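Local coordinates for protein B-agarase (PDB 4BQ2) that hydrolyses agarose chains as a family 50 glycoside hydrolase, an exo-acting beta-agarase that carries a calcium ion, at residues A[508-513]-A[518-523]; A[526-531]-A[550-555]. One frame throughout, in Å; residues are numbered along the deposited sequence.

Contact 1 (A[508-513]-A[518-523])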
loop_
_atom_site.group_PDB
_atom_site.type_symbol
_atom_site.label_atom_id
_atom_site.label_comp_id
_atom_site.label_asym_id
_atom_site.label_seq_id
_atom_site.Cartn_x
_atom_site.Cartn_y
_atom_site.Cartn_z
ATOM N N ILE A 508 8.643 21.154 -12.680
ATOM C CA ILE A 508 7.663 22.002 -13.352
ATOM C C ILE A 508 7.021 22.952 -12.349
ATOM O O ILE A 508 7.025 24.169 -12.545
ATOM C CB ILE A 508 6.636 21.128 -14.110
ATOM C CG1 ILE A 508 7.326 20.480 -15.316
ATOM C CG2 ILE A 508 5.356 21.884 -14.466
ATOM C CD1 ILE A 508 6.448 19.516 -16.087
ATOM N N HIS A 509 6.482 22.410 -11.255
ATOM C CA HIS A 509 5.849 23.254 -10.235
ATOM C C HIS A 509 6.814 24.274 -9.606
ATOM O O HIS A 509 6.445 25.428 -9.354
ATOM C CB HIS A 509 5.227 22.386 -9.134
ATOM C CG HIS A 509 4.368 23.154 -8.162
ATOM N ND1 HIS A 509 4.893 23.875 -7.106
ATOM C CD2 HIS A 509 3.019 23.280 -8.072
ATOM C CE1 HIS A 509 3.908 24.438 -6.428
ATOM N NE2 HIS A 509 2.762 24.093 -6.993
ATOM N N THR A 510 8.043 23.848 -9.326
ATOM C CA THR A 510 8.988 24.745 -8.665
ATOM C C THR A 510 9.483 25.849 -9.597
ATOM O O THR A 510 9.652 27.007 -9.162
ATOM C CB THR A 510 10.163 23.961 -8.080
ATOM O OG1 THR A 510 9.630 22.889 -7.287
ATOM C CG2 THR A 510 11.029 24.871 -7.196
ATOM N N LEU A 511 9.707 25.494 -10.861
ATOM C CA LEU A 511 10.132 26.483 -11.864
ATOM C C LEU A 511 9.057 27.553 -12.026
ATOM O O LEU A 511 9.369 28.707 -12.323
ATOM C CB LEU A 511 10.441 25.826 -13.207
ATOM C CG LEU A 511 11.806 25.139 -13.263
ATOM C CD1 LEU A 511 11.930 24.326 -14.543
ATOM C CD2 LEU A 511 12.945 26.147 -13.126
ATOM N N GLY A 512 7.803 27.160 -11.801
ATOM C CA GLY A 512 6.660 28.075 -11.811
ATOM C C GLY A 512 6.665 29.103 -10.693
ATOM O O GLY A 512 5.963 30.113 -10.779
ATOM N N ARG A 513 7.477 28.879 -9.659
ATOM C CA ARG A 513 7.527 29.766 -8.492
ATOM C C ARG A 513 8.712 30.750 -8.537
ATOM O O ARG A 513 9.746 30.474 -9.157
ATOM C CB ARG A 513 7.605 28.936 -7.182
ATOM C CG ARG A 513 6.447 27.975 -6.976
ATOM C CD ARG A 513 6.722 27.000 -5.818
ATOM N NE ARG A 513 6.752 27.631 -4.483
ATOM C CZ ARG A 513 7.070 26.989 -3.355
ATOM N NH1 ARG A 513 7.383 25.689 -3.387
ATOM N NH2 ARG A 513 7.049 27.630 -2.176
ATOM N N VAL A 518 12.254 30.725 -1.544
ATOM C CA VAL A 518 12.083 29.305 -1.987
ATOM C C VAL A 518 13.465 28.709 -2.263
ATOM O O VAL A 518 13.998 28.773 -3.400
ATOM C CB VAL A 518 11.146 29.169 -3.225
ATOM C CG1 VAL A 518 10.788 27.714 -3.533
ATOM C CG2 VAL A 518 9.848 29.940 -2.997
ATOM N N PRO A 519 14.087 28.149 -1.214
ATOM C CA PRO A 519 15.453 27.641 -1.347
ATOM C C PRO A 519 15.658 26.668 -2.513
ATOM O O PRO A 519 16.673 26.772 -3.205
ATOM C CB PRO A 519 15.679 26.945 -0.007
ATOM C CG PRO A 519 14.943 27.846 0.944
ATOM C CD PRO A 519 13.682 28.234 0.208
ATOM N N THR A 520 14.722 25.746 -2.737
ATOM C CA THR A 520 14.873 24.761 -3.831
ATOM C C THR A 520 14.825 25.493 -5.194
ATOM O O THR A 520 15.532 25.135 -6.136
ATOM C CB THR A 520 13.802 23.620 -3.735
ATOM O OG1 THR A 520 14.090 22.748 -2.614
ATOM C CG2 THR A 520 13.778 22.792 -4.978
ATOM N N ARG A 521 13.998 26.521 -5.284
ATOM C CA ARG A 521 13.927 27.331 -6.533
ATOM C C ARG A 521 15.240 28.101 -6.737
ATOM O O ARG A 521 15.757 28.177 -7.866
ATOM C CB ARG A 521 12.716 28.264 -6.538
ATOM C CG ARG A 521 12.538 29.137 -7.808
ATOM C CD ARG A 521 12.560 28.327 -9.088
ATOM N NE ARG A 521 11.910 28.994 -10.241
ATOM C CZ ARG A 521 12.441 29.978 -10.969
ATOM N NH1 ARG A 521 13.604 30.512 -10.647
ATOM N NH2 ARG A 521 11.777 30.464 -12.005
ATOM N N GLN A 522 15.808 28.616 -5.649
ATOM C CA GLN A 522 17.132 29.256 -5.736
ATOM C C GLN A 522 18.175 28.263 -6.237
ATOM O O GLN A 522 19.020 28.600 -7.096
ATOM C CB GLN A 522 17.565 29.853 -4.395
ATOM C CG GLN A 522 16.663 30.992 -3.920
ATOM C CD GLN A 522 16.720 31.218 -2.423
ATOM O OE1 GLN A 522 17.677 30.827 -1.767
ATOM N NE2 GLN A 522 15.695 31.851 -1.871
ATOM N N ALA A 523 18.139 27.040 -5.705
ATOM C CA ALA A 523 19.083 26.021 -6.169
ATOM C C ALA A 523 18.857 25.743 -7.661
ATOM O O ALA A 523 19.824 25.646 -8.414
ATOM C CB ALA A 523 18.912 24.730 -5.369
#

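Contact 2 (A[526-531]-A[550-555])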
loop_
_atom_site.group_PDB
_atom_site.type_symbol
_atom_site.label_atom_id
_atom_site.label_comp_id
_atom_site.label_asym_id
_atom_site.label_seq_id
_atom_site.Cartn_x
_atom_site.Cartn_y
_atom_site.Cartn_z
ATOM N N LYS A 526 20.227 28.541 -9.858
ATOM C CA LYS A 526 21.706 28.475 -9.917
ATOM C C LYS A 526 22.215 27.471 -10.949
ATOM O O LYS A 526 23.172 27.746 -11.702
ATOM C CB LYS A 526 22.319 28.116 -8.552
ATOM C CG LYS A 526 22.174 29.152 -7.448
ATOM C CD LYS A 526 23.087 28.798 -6.267
ATOM C CE LYS A 526 22.682 29.514 -4.982
ATOM N NZ LYS A 526 21.391 29.016 -4.415
ATOM N N LEU A 527 21.607 26.290 -10.959
ATOM C CA LEU A 527 22.012 25.250 -11.882
ATOM C C LEU A 527 21.775 25.653 -13.321
ATOM O O LEU A 527 22.578 25.330 -14.187
ATOM C CB LEU A 527 21.289 23.933 -11.586
ATOM C CG LEU A 527 21.736 23.212 -10.302
ATOM C CD1 LEU A 527 20.699 22.156 -9.940
ATOM C CD2 LEU A 527 23.129 22.591 -10.430
ATOM N N LEU A 528 20.655 26.317 -13.577
ATOM C CA LEU A 528 20.306 26.724 -14.951
ATOM C C LEU A 528 21.152 27.916 -15.412
ATOM O O LEU A 528 21.511 28.020 -16.599
ATOM C CB LEU A 528 18.823 27.050 -15.063
ATOM C CG LEU A 528 17.851 25.869 -14.993
ATOM C CD1 LEU A 528 16.491 26.428 -14.647
ATOM C CD2 LEU A 528 17.794 25.113 -16.312
ATOM N N LYS A 529 21.477 28.803 -14.473
ATOM C CA LYS A 529 22.460 29.848 -14.768
ATOM C C LYS A 529 23.828 29.293 -15.126
ATOM O O LYS A 529 24.468 29.797 -16.050
ATOM C CB LYS A 529 22.554 30.869 -13.645
ATOM C CG LYS A 529 21.370 31.826 -13.667
ATOM C CD LYS A 529 21.239 32.545 -12.352
ATOM C CE LYS A 529 19.898 33.248 -12.295
ATOM N NZ LYS A 529 19.732 33.945 -10.996
ATOM N N ALA A 530 24.272 28.261 -14.406
ATOM C CA ALA A 530 25.562 27.671 -14.703
ATOM C C ALA A 530 25.506 26.953 -16.052
ATOM O O ALA A 530 26.485 26.977 -16.785
ATOM C CB ALA A 530 26.028 26.729 -13.597
ATOM N N LYS A 531 24.359 26.355 -16.388
ATOM C CA LYS A 531 24.228 25.598 -17.641
ATOM C C LYS A 531 24.230 26.537 -18.860
ATOM O O LYS A 531 24.996 26.329 -19.789
ATOM C CB LYS A 531 22.956 24.726 -17.631
ATOM C CG LYS A 531 22.687 23.977 -18.926
ATOM C CD LYS A 531 21.679 22.851 -18.764
ATOM C CE LYS A 531 21.396 22.168 -20.101
ATOM N NZ LYS A 531 20.276 21.172 -20.062
ATOM N N ALA A 550 16.302 38.054 -13.958
ATOM C CA ALA A 550 15.437 38.583 -12.918
ATOM C C ALA A 550 13.963 38.277 -13.195
ATOM O O ALA A 550 13.217 37.930 -12.266
ATOM C CB ALA A 550 15.675 40.071 -12.722
ATOM N N GLU A 551 13.544 38.370 -14.461
ATOM C CA GLU A 551 12.191 37.930 -14.839
ATOM C C GLU A 551 12.046 36.408 -14.716
ATOM O O GLU A 551 11.014 35.891 -14.278
ATOM C CB GLU A 551 11.811 38.371 -16.258
ATOM C CG GLU A 551 10.325 38.184 -16.558
ATOM C CD GLU A 551 9.869 38.797 -17.890
ATOM O OE1 GLU A 551 10.665 38.877 -18.859
ATOM O OE2 GLU A 551 8.691 39.199 -17.958
ATOM N N PHE A 552 13.083 35.682 -15.123
ATOM C CA PHE A 552 13.085 34.237 -14.950
ATOM C C PHE A 552 12.846 33.892 -13.467
ATOM O O PHE A 552 12.053 32.987 -13.142
ATOM C CB PHE A 552 14.415 33.645 -15.407
ATOM C CG PHE A 552 14.554 32.197 -15.066
ATOM C CD1 PHE A 552 13.998 31.229 -15.890
ATOM C CD2 PHE A 552 15.183 31.810 -13.889
ATOM C CE1 PHE A 552 14.107 29.887 -15.574
ATOM C CE2 PHE A 552 15.288 30.463 -13.559
ATOM C CZ PHE A 552 14.755 29.505 -14.409
ATOM N N ASP A 553 13.519 34.626 -12.582
ATOM C CA ASP A 553 13.426 34.391 -11.127
ATOM C C ASP A 553 12.136 34.841 -10.460
ATOM O O ASP A 553 12.004 34.736 -9.228
ATOM C CB ASP A 553 14.640 34.961 -10.398
ATOM C CG ASP A 553 15.893 34.103 -10.602
ATOM O OD1 ASP A 553 15.767 32.877 -10.880
ATOM O OD2 ASP A 553 17.007 34.656 -10.491
ATOM N N LEU A 554 11.185 35.327 -11.261
ATOM C CA LEU A 554 9.820 35.588 -10.773
ATOM C C LEU A 554 8.948 34.343 -10.837
ATOM O O LEU A 554 7.849 34.329 -10.296
ATOM C CB LEU A 554 9.125 36.685 -11.598
ATOM C CG LEU A 554 9.765 38.068 -11.679
ATOM C CD1 LEU A 554 9.051 38.864 -12.772
ATOM C CD2 LEU A 554 9.726 38.785 -10.338
ATOM N N GLY A 555 9.428 33.305 -11.516
ATOM C CA GLY A 555 8.613 32.139 -11.773
ATOM C C GLY A 555 8.184 32.109 -13.225
ATOM O O GLY A 555 7.758 33.116 -13.779
#

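Contact 1 (A[508-513]-A[518-523])
The guanidinium of Arg521 presents one face to Leu511 CD2, which sits 4.1 Å above the plane and off toward the rim, while the carbonyl oxygens of Thr510 and Leu511 lie at its edge, in the plane. Arg513 O comes over the face opposite Leu511. The motif is a helix-loop-helix turn in which an arginine near the start of helix 519-532 binds backbone carbonyls in the C-terminal turn of helix 505-511. Leu511 O is gripped side-on by two nitrogens, Arg521 NH2 at 3.0 Å with an N-H...O angle of 157° and Arg521 NE at 3.3 Å; a weak bond runs from NE to Thr510 O. CG stands anti to the backbone N of Arg521, and the bend at chi2 (52°) carries the group around to these oxygens. NH2 has a further partner in Phe552 O, outside the turn, and the group also makes a cation-pi contact with the Phe552 ring. Arg513 is the second flat group: Val518, the N-cap residue of helix 519-532, lays CG1 over the centre of its guanidinium, while NH1 bonds to Thr443 O. Between the helices the methyl carbon Thr510 CG2 rests 3.8 Å from Arg521 CB.

Contact 2 (A[526-531]-A[550-555])
Lys529 and Asp553 reach for each other from opposite directions and close a salt bridge, with Lys529 NZ 2.9 Å from Asp553 OD2. The ammonium uses the syn lone pair of that oxygen, on the side of OD1. From CG onward the lysine chain is extended, which lets a residue whose first bond does not aim at the partner still bring its end to the carboxylate. Deeper in, Leu528 CD1 touches Phe552 CZ at 3.5 Å, the two side chains crossing at about a right angle; CG of Phe552 stands anti to the backbone N (chi1 171°), extending the ring toward the leucine. The salt bridge is thus the more exposed link, beside a buried apolar one. In the next shell, Ser525 OG donates a hydrogen bond to Asp553 OD1, the other carboxylate oxygen, and Trp549 meets the Phe552 ring edge-to-face. A type I turn from Phe552 to Gly555 leads out of the short helix, and backbone hydrogen bonding with Ser515 also holds Asp553. Around the apolar pair, helix 535-542 supplies Trp542 to Leu528 and Ile535 and Leu538 to Phe552, helix 505-511 supplies Leu511 to both, and helix 565-593 packs Met573 on Leu528.

Followed from the N terminus, the chain first closes contact 1, a short loop with four residues between its segments, joining helix 505-511 to helix 519-532. It then runs along the second of these helices into 526-531, passes through helix 535-542, and returns at 550-555 to close contact 2 after a longer excursion of 18 residues, ten of them helical. The two closures stand in series, neither nested nor crossed, with centres about 10 Å apart. Helix 519-532 serves both, and Arg521 reaches from contact 1 into contact 2, where its NH1 makes a long, weak ion pair with Asp553 OD1. Leu511 CD2 also packs on Leu528 CD1, 3.9 Å away. Together they tie four successive helices into one small helical cluster packed against helix 565-593.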